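Local coordinates for protein esterase (Uncultured bacterium, PDB 5EGN) that hydrolyses ester bonds and degrades N-acyl-homoserine lactones, the signal molecules of bacterial quorum sensing, using an alpha/beta hydrolase fold, at residues Y66-H71 against N92-M97; L102-P107 against W193-R198. The protein carries 2 engineered substitutions. All coordinates share one frame; numbering follows the deposited sequence.

Interaction 1: Y66-H71 against N92-M97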
ATOM      1  N   TYR A  66       1.016 -19.913 -15.395  1.00 33.42           N
ATOM      2  CA  TYR A  66       1.774 -18.727 -15.027  1.00 33.87           C
ATOM      3  C   TYR A  66       2.831 -18.379 -16.065  1.00 34.14           C
ATOM      4  O   TYR A  66       3.988 -18.131 -15.726  1.00 34.93           O
ATOM      5  CB  TYR A  66       2.419 -18.917 -13.654  1.00 34.61           C
ATOM      6  CG  TYR A  66       1.408 -19.035 -12.539  1.00 33.90           C
ATOM      7  CD1 TYR A  66       0.735 -17.916 -12.068  1.00 32.33           C
ATOM      8  CD2 TYR A  66       1.116 -20.264 -11.965  1.00 34.42           C
ATOM      9  CE1 TYR A  66      -0.193 -18.016 -11.055  1.00 31.81           C
ATOM     10  CE2 TYR A  66       0.188 -20.374 -10.947  1.00 33.96           C
ATOM     11  CZ  TYR A  66      -0.463 -19.246 -10.498  1.00 32.02           C
ATOM     12  OH  TYR A  66      -1.389 -19.349  -9.486  1.00 32.06           O
ATOM     13  N   SER A  67       2.429 -18.374 -17.331  1.00 33.96           N
ATOM     14  CA  SER A  67       3.278 -17.850 -18.389  1.00 33.44           C
ATOM     15  C   SER A  67       3.108 -16.339 -18.424  1.00 32.13           C
ATOM     16  O   SER A  67       2.075 -15.817 -18.004  1.00 31.60           O
ATOM     17  CB  SER A  67       2.926 -18.467 -19.744  1.00 33.64           C
ATOM     18  OG  SER A  67       1.641 -18.057 -20.175  1.00 32.48           O
ATOM     19  N   ILE A  68       4.122 -15.639 -18.918  1.00 30.93           N
ATOM     20  CA  ILE A  68       4.068 -14.186 -19.008  1.00 30.98           C
ATOM     21  C   ILE A  68       2.957 -13.757 -19.965  1.00 30.56           C
ATOM     22  O   ILE A  68       2.344 -12.701 -19.794  1.00 30.27           O
ATOM     23  CB  ILE A  68       5.423 -13.610 -19.464  1.00 30.61           C
ATOM     24  CG1 ILE A  68       6.535 -14.094 -18.534  1.00 30.68           C
ATOM     25  CG2 ILE A  68       5.392 -12.094 -19.476  1.00 29.59           C
ATOM     26  CD1 ILE A  68       6.339 -13.688 -17.092  1.00 30.64           C
ATOM     27  N   MET A  69       2.687 -14.598 -20.959  1.00 31.53           N
ATOM     28  CA  MET A  69       1.619 -14.336 -21.916  1.00 31.75           C
ATOM     29  C   MET A  69       0.254 -14.336 -21.228  1.00 31.29           C
ATOM     30  O   MET A  69      -0.595 -13.488 -21.506  1.00 30.80           O
ATOM     31  CB  MET A  69       1.638 -15.371 -23.043  1.00 31.88           C
ATOM     32  CG  MET A  69       2.969 -15.496 -23.767  1.00 32.92           C
ATOM     33  SD  MET A  69       4.104 -16.643 -22.958  1.00 35.10           S
ATOM     34  CE  MET A  69       5.530 -16.524 -24.033  1.00 35.90           C
ATOM     35  N   GLU A  70       0.053 -15.290 -20.326  1.00 30.99           N
ATOM     36  CA  GLU A  70      -1.200 -15.391 -19.582  1.00 31.42           C
ATOM     37  C   GLU A  70      -1.389 -14.198 -18.639  1.00 30.68           C
ATOM     38  O   GLU A  70      -2.501 -13.673 -18.502  1.00 30.65           O
ATOM     39  CB  GLU A  70      -1.249 -16.712 -18.809  1.00 31.76           C
ATOM     40  CG  GLU A  70      -1.584 -17.912 -19.695  1.00 32.73           C
ATOM     41  CD  GLU A  70      -1.273 -19.241 -19.036  1.00 33.26           C
ATOM     42  OE1 GLU A  70      -0.108 -19.444 -18.631  1.00 34.13           O
ATOM     43  OE2 GLU A  70      -2.189 -20.086 -18.935  1.00 33.15           O
ATOM     44  N   HIS A  71      -0.303 -13.779 -17.994  1.00 30.72           N
ATOM     45  CA  HIS A  71      -0.301 -12.562 -17.187  1.00 30.01           C
ATOM     46  C   HIS A  71      -0.722 -11.360 -18.028  1.00 29.76           C
ATOM     47  O   HIS A  71      -1.567 -10.547 -17.619  1.00 29.31           O
ATOM     48  CB  HIS A  71       1.085 -12.312 -16.587  1.00 29.60           C
ATOM     49  CG  HIS A  71       1.378 -13.121 -15.362  1.00 29.35           C
ATOM     50  ND1 HIS A  71       0.649 -12.999 -14.198  1.00 29.21           N
ATOM     51  CD2 HIS A  71       2.335 -14.045 -15.110  1.00 30.45           C
ATOM     52  CE1 HIS A  71       1.138 -13.820 -13.287  1.00 29.33           C
ATOM     53  NE2 HIS A  71       2.161 -14.467 -13.816  1.00 30.29           N
ATOM     54  N   ASN A  92       7.691  -3.754 -12.936  1.00 24.77           N
ATOM     55  CA  ASN A  92       8.795  -4.042 -12.033  1.00 25.09           C
ATOM     56  C   ASN A  92       9.122  -5.532 -12.027  1.00 25.99           C
ATOM     57  O   ASN A  92       8.253  -6.357 -11.752  1.00 25.80           O
ATOM     58  CB  ASN A  92       8.455  -3.563 -10.622  1.00 24.96           C
ATOM     59  CG  ASN A  92       9.653  -3.571  -9.697  1.00 24.49           C
ATOM     60  OD1 ASN A  92       9.508  -3.642  -8.479  1.00 23.38           O
ATOM     61  ND2 ASN A  92      10.847  -3.495 -10.272  1.00 25.09           N
ATOM     62  N   SER A  93      10.376  -5.863 -12.332  1.00 26.44           N
ATOM     63  CA  SER A  93      10.814  -7.253 -12.473  1.00 26.79           C
ATOM     64  C   SER A  93       9.936  -8.016 -13.455  1.00 27.80           C
ATOM     65  O   SER A  93       9.999  -7.798 -14.666  1.00 27.43           O
ATOM     66  CB  SER A  93      10.813  -7.966 -11.116  1.00 30.68           C
ATOM     67  OG  SER A  93      11.023  -9.358 -11.266  1.00 30.58           O
ATOM     68  N   ILE A  94       9.109  -8.908 -12.917  1.00 28.21           N
ATOM     69  CA  ILE A  94       8.214  -9.712 -13.732  1.00 27.72           C
ATOM     70  C   ILE A  94       7.154  -8.828 -14.382  1.00 29.06           C
ATOM     71  O   ILE A  94       6.612  -9.169 -15.431  1.00 42.94           O
ATOM     72  CB  ILE A  94       7.539 -10.827 -12.901  1.00 28.71           C
ATOM     73  CG1 ILE A  94       6.873 -11.855 -13.819  1.00 29.67           C
ATOM     74  CG2 ILE A  94       6.538 -10.246 -11.914  1.00 27.52           C
ATOM     75  CD1 ILE A  94       6.208 -12.988 -13.079  1.00 30.31           C
ATOM     76  N   GLY A  95       6.876  -7.683 -13.768  1.00 27.82           N
ATOM     77  CA  GLY A  95       5.947  -6.724 -14.335  1.00 27.21           C
ATOM     78  C   GLY A  95       6.492  -6.167 -15.635  1.00 27.37           C
ATOM     79  O   GLY A  95       5.742  -5.911 -16.579  1.00 28.19           O
ATOM     80  N   GLY A  96       7.807  -5.978 -15.678  1.00 27.99           N
ATOM     81  CA  GLY A  96       8.478  -5.541 -16.888  1.00 27.94           C
ATOM     82  C   GLY A  96       8.360  -6.590 -17.975  1.00 28.78           C
ATOM     83  O   GLY A  96       8.143  -6.266 -19.146  1.00 34.78           O
ATOM     84  N   MET A  97       8.501  -7.853 -17.581  1.00 28.14           N
ATOM     85  CA  MET A  97       8.299  -8.975 -18.490  1.00 28.68           C
ATOM     86  C   MET A  97       6.901  -8.936 -19.089  1.00 29.32           C
ATOM     87  O   MET A  97       6.724  -9.072 -20.301  1.00 29.88           O
ATOM     88  CB  MET A  97       8.511 -10.306 -17.769  1.00 28.71           C
ATOM     89  CG  MET A  97       9.863 -10.467 -17.113  1.00 27.42           C
ATOM     90  SD  MET A  97      10.065 -12.112 -16.405  1.00 20.43           S
ATOM     91  CE  MET A  97      11.666 -11.940 -15.630  1.00 28.60           C
TER
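I68 and I94 meet beside what is probably the nucleophile elbow of this alpha/beta hydrolase, the sharp turn from strand 87-92 into helix 94-105 that carries S93 at its tip. S93 has a positive phi (53°) with psi -108°, as expected of the nucleophile in such an elbow, and helix 94-105 starts after it. Helix 68-81 lies against the first turn of helix 94-105 through I68, whose two branches divide the work. CD1 of I68 reaches CG1 of I94 at 3.8 Å, the two side chains crossing obliquely. With its CG2 anti to the backbone N, I68 sets that methyl over the backbone of M97, 3.4 Å from M97 O and 4.0 Å from M97 CB. Cutting I68 back to alanine is likely to cost I94 CG1 and the M97 carbonyl the methyls that touch them and to leave a gap between the helices. H71 NE2 stands 4.4 Å from I94 CD1, a looser, oblique touch, and the H71 ring also meets that of H53. Where helix 68-81 begins, S67 and E70 form a capping box: E70 N donates to S67 OG at 3.2 Å, while E70 OE1 takes both S67 N, at 3.0 Å, and S67 OG, at 2.7 Å.

Interaction 2: L102-P107 against W193-R198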
ATOM      1  N   LEU A 102       3.341  -7.768 -23.503  1.00 30.67           N
ATOM      2  CA  LEU A 102       2.175  -6.999 -23.914  1.00 30.40           C
ATOM      3  C   LEU A 102       2.485  -6.170 -25.158  1.00 31.19           C
ATOM      4  O   LEU A 102       1.626  -5.994 -26.019  1.00 31.12           O
ATOM      5  CB  LEU A 102       1.701  -6.099 -22.769  1.00 30.92           C
ATOM      6  CG  LEU A 102       0.295  -5.499 -22.853  1.00 31.27           C
ATOM      7  CD1 LEU A 102      -0.269  -5.310 -21.458  1.00 29.91           C
ATOM      8  CD2 LEU A 102       0.304  -4.176 -23.598  1.00 33.13           C
ATOM      9  N   ASN A 103       3.710  -5.660 -25.245  1.00 31.14           N
ATOM     10  CA  ASN A 103       4.152  -4.950 -26.442  1.00 31.46           C
ATOM     11  C   ASN A 103       4.252  -5.892 -27.635  1.00 31.73           C
ATOM     12  O   ASN A 103       4.029  -5.492 -28.779  1.00 30.76           O
ATOM     13  CB  ASN A 103       5.501  -4.270 -26.204  1.00 31.39           C
ATOM     14  CG  ASN A 103       5.357  -2.872 -25.641  1.00 30.88           C
ATOM     15  OD1 ASN A 103       5.551  -1.883 -26.349  1.00 30.92           O
ATOM     16  ND2 ASN A 103       5.010  -2.781 -24.363  1.00 30.54           N
ATOM     17  N   LEU A 104       4.590  -7.147 -27.355  1.00 31.69           N
ATOM     18  CA  LEU A 104       4.701  -8.159 -28.402  1.00 32.05           C
ATOM     19  C   LEU A 104       3.341  -8.580 -28.957  1.00 32.50           C
ATOM     20  O   LEU A 104       3.147  -8.615 -30.173  1.00 31.95           O
ATOM     21  CB  LEU A 104       5.448  -9.385 -27.871  1.00 31.90           C
ATOM     22  CG  LEU A 104       6.923  -9.494 -28.262  1.00 32.40           C
ATOM     23  CD1 LEU A 104       7.620  -8.164 -28.078  1.00 36.49           C
ATOM     24  CD2 LEU A 104       7.625 -10.578 -27.457  1.00 32.82           C
ATOM     25  N   ASP A 105       2.403  -8.894 -28.068  1.00 32.40           N
ATOM     26  CA  ASP A 105       1.111  -9.436 -28.482  1.00 32.45           C
ATOM     27  C   ASP A 105       0.035  -8.370 -28.686  1.00 32.22           C
ATOM     28  O   ASP A 105      -0.886  -8.560 -29.479  1.00 33.11           O
ATOM     29  CB  ASP A 105       0.617 -10.460 -27.459  1.00 32.81           C
ATOM     30  CG  ASP A 105       1.539 -11.654 -27.338  1.00 32.88           C
ATOM     31  OD1 ASP A 105       2.271 -11.941 -28.308  1.00 33.19           O
ATOM     32  OD2 ASP A 105       1.530 -12.309 -26.275  1.00 32.89           O
ATOM     33  N   HIS A 106       0.144  -7.257 -27.969  1.00 32.39           N
ATOM     34  CA  HIS A 106      -0.843  -6.187 -28.093  1.00 32.34           C
ATOM     35  C   HIS A 106      -0.197  -4.810 -28.223  1.00 32.36           C
ATOM     36  O   HIS A 106      -0.343  -3.972 -27.334  1.00 32.78           O
ATOM     37  CB  HIS A 106      -1.794  -6.197 -26.892  1.00 32.64           C
ATOM     38  CG  HIS A 106      -2.435  -7.525 -26.639  1.00 31.59           C
ATOM     39  ND1 HIS A 106      -1.786  -8.553 -25.991  1.00 31.55           N
ATOM     40  CD2 HIS A 106      -3.668  -7.994 -26.948  1.00 31.19           C
ATOM     41  CE1 HIS A 106      -2.588  -9.598 -25.911  1.00 30.73           C
ATOM     42  NE2 HIS A 106      -3.737  -9.286 -26.484  1.00 30.37           N
ATOM     43  N   PRO A 107       0.508  -4.565 -29.338  1.00 32.62           N
ATOM     44  CA  PRO A 107       1.159  -3.265 -29.533  1.00 32.36           C
ATOM     45  C   PRO A 107       0.141  -2.144 -29.718  1.00 33.59           C
ATOM     46  O   PRO A 107       0.474  -0.968 -29.574  1.00 34.32           O
ATOM     47  CB  PRO A 107       1.980  -3.475 -30.808  1.00 31.83           C
ATOM     48  CG  PRO A 107       1.231  -4.521 -31.557  1.00 31.38           C
ATOM     49  CD  PRO A 107       0.675  -5.445 -30.509  1.00 32.31           C
ATOM     50  N   TRP A 193      11.054 -17.438 -19.281  1.00 35.07           N
ATOM     51  CA  TRP A 193      10.624 -16.501 -20.316  1.00 34.00           C
ATOM     52  C   TRP A 193      11.814 -15.799 -20.961  1.00 33.14           C
ATOM     53  O   TRP A 193      12.614 -15.162 -20.279  1.00 33.31           O
ATOM     54  CB  TRP A 193       9.662 -15.471 -19.724  1.00 32.90           C
ATOM     55  CG  TRP A 193       9.136 -14.469 -20.698  1.00 31.34           C
ATOM     56  CD1 TRP A 193       8.153 -14.663 -21.624  1.00 31.74           C
ATOM     57  CD2 TRP A 193       9.543 -13.102 -20.825  1.00 30.56           C
ATOM     58  NE1 TRP A 193       7.931 -13.504 -22.327  1.00 30.77           N
ATOM     59  CE2 TRP A 193       8.771 -12.532 -21.855  1.00 30.50           C
ATOM     60  CE3 TRP A 193      10.488 -12.308 -20.170  1.00 29.92           C
ATOM     61  CZ2 TRP A 193       8.917 -11.202 -22.246  1.00 29.87           C
ATOM     62  CZ3 TRP A 193      10.632 -10.991 -20.560  1.00 29.06           C
ATOM     63  CH2 TRP A 193       9.850 -10.450 -21.587  1.00 29.33           C
ATOM     64  N   ASN A 194      11.926 -15.921 -22.279  1.00 33.65           N
ATOM     65  CA  ASN A 194      13.087 -15.411 -22.997  1.00 33.68           C
ATOM     66  C   ASN A 194      12.716 -14.853 -24.370  1.00 34.33           C
ATOM     67  O   ASN A 194      12.274 -15.591 -25.250  1.00 36.56           O
ATOM     68  CB  ASN A 194      14.132 -16.521 -23.138  1.00 34.65           C
ATOM     69  CG  ASN A 194      15.487 -16.003 -23.577  1.00 35.01           C
ATOM     70  OD1 ASN A 194      15.586 -15.048 -24.344  1.00 33.97           O
ATOM     71  ND2 ASN A 194      16.545 -16.641 -23.091  1.00 37.39           N
ATOM     72  N   ILE A 195      12.903 -13.549 -24.546  1.00 33.52           N
ATOM     73  CA  ILE A 195      12.600 -12.897 -25.816  1.00 34.32           C
ATOM     74  C   ILE A 195      13.780 -12.074 -26.327  1.00 34.19           C
ATOM     75  O   ILE A 195      13.594 -11.016 -26.931  1.00 34.61           O
ATOM     76  CB  ILE A 195      11.363 -11.978 -25.708  1.00 34.07           C
ATOM     77  CG1 ILE A 195      11.584 -10.888 -24.656  1.00 31.66           C
ATOM     78  CG2 ILE A 195      10.123 -12.790 -25.377  1.00 33.71           C
ATOM     79  CD1 ILE A 195      10.730  -9.657 -24.872  1.00 29.81           C
ATOM     80  N   LYS A 196      14.990 -12.570 -26.088  1.00 34.79           N
ATOM     81  CA  LYS A 196      16.211 -11.891 -26.524  1.00 35.95           C
ATOM     82  C   LYS A 196      16.196 -11.555 -28.013  1.00 36.83           C
ATOM     83  O   LYS A 196      16.629 -10.477 -28.418  1.00 41.09           O
ATOM     84  CB  LYS A 196      17.442 -12.747 -26.211  1.00 36.38           C
ATOM     85  CG  LYS A 196      17.789 -12.854 -24.733  1.00 36.76           C
ATOM     86  CD  LYS A 196      18.954 -13.812 -24.517  1.00 40.01           C
ATOM     87  CE  LYS A 196      19.428 -13.808 -23.069  1.00 41.42           C
ATOM     88  NZ  LYS A 196      18.833 -14.906 -22.259  1.00 50.30           N
ATOM     89  N   ASP A 197      15.689 -12.476 -28.821  1.00 37.80           N
ATOM     90  CA  ASP A 197      15.694 -12.314 -30.271  1.00 38.57           C
ATOM     91  C   ASP A 197      14.555 -11.421 -30.757  1.00 38.33           C
ATOM     92  O   ASP A 197      14.575 -10.938 -31.888  1.00 39.05           O
ATOM     93  CB  ASP A 197      15.606 -13.682 -30.946  1.00 39.64           C
ATOM     94  CG  ASP A 197      14.549 -14.567 -30.321  1.00 39.85           C
ATOM     95  OD1 ASP A 197      14.362 -14.495 -29.087  1.00 41.82           O
ATOM     96  OD2 ASP A 197      13.904 -15.337 -31.062  1.00 39.68           O
ATOM     97  N   ARG A 198      13.570 -11.204 -29.894  1.00 36.86           N
ATOM     98  CA  ARG A 198      12.360 -10.492 -30.284  1.00 36.98           C
ATOM     99  C   ARG A 198      12.290  -9.087 -29.692  1.00 35.73           C
ATOM    100  O   ARG A 198      11.310  -8.371 -29.894  1.00 35.21           O
ATOM    101  CB  ARG A 198      11.127 -11.303 -29.873  1.00 38.17           C
ATOM    102  CG  ARG A 198      10.995 -12.632 -30.610  1.00 42.49           C
ATOM    103  CD  ARG A 198       9.926 -13.528 -29.996  1.00 41.60           C
ATOM    104  NE  ARG A 198      10.416 -14.280 -28.843  1.00 43.70           N
ATOM    105  CZ  ARG A 198       9.675 -15.134 -28.144  1.00 49.49           C
ATOM    106  NH1 ARG A 198       8.408 -15.343 -28.476  1.00 44.32           N
ATOM    107  NH2 ARG A 198      10.198 -15.780 -27.110  1.00 41.75           N
TER
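L104, on the last turn of helix 94-105, carries this contact, with R198 and I195 of the loop that follows helix 177-185 as its partners. The side chains of L104 and I195 approach tip to tip, CD2 of L104 standing 3.9 Å from CG2 of I195. The other methyl of L104, CD1, lies 4.1 Å from the carbonyl oxygen R198 O, and R198 CB is 4.3 Å from L104 CD2. I195 is itself held between flat groups: its CG2, anti to the carbonyl carbon, sits 3.4 Å above the plane of the W193 ring and 3.3 Å above that of the R198 guanidinium, displaced toward the rim of each. The guanidinium is tied back to the loop by NH2 of R198, which donates to N194 O at 2.8 Å; the oxygen lies near the guanidinium plane, but the N-H points only roughly at it, at 139°. N194 OD1 closes an Asx turn by accepting from K196 N at 3.1 Å, nearly straight at 167°. K196 in turn pairs with E124. The contact thus joins the C-terminal end of the helix after the probable nucleophile elbow to a loop, containing an Asx turn, of the alpha/beta hydrolase fold.

Helix 94-105 takes part in both contacts: interaction 1 uses its first turn and interaction 2 its last, with centres 11 Å apart. Interaction 1 is fully buried near the middle of the chain and joins two helices by aliphatic branches. Interaction 2 lies farther out, partly exposed, and sets a helix end against an irregular loop with polar bonds of its own, R198 to N194 within the loop and K196 to E124 beyond it. W193 ties the two together. Its ring, which belongs to 193-198, packs on I68 and M69 of one helix and M97 of the other, with I68 CG1 3.4 Å from W193 CG and M97 CG 3.6 Å from W193 CZ3, so this one ring touches both.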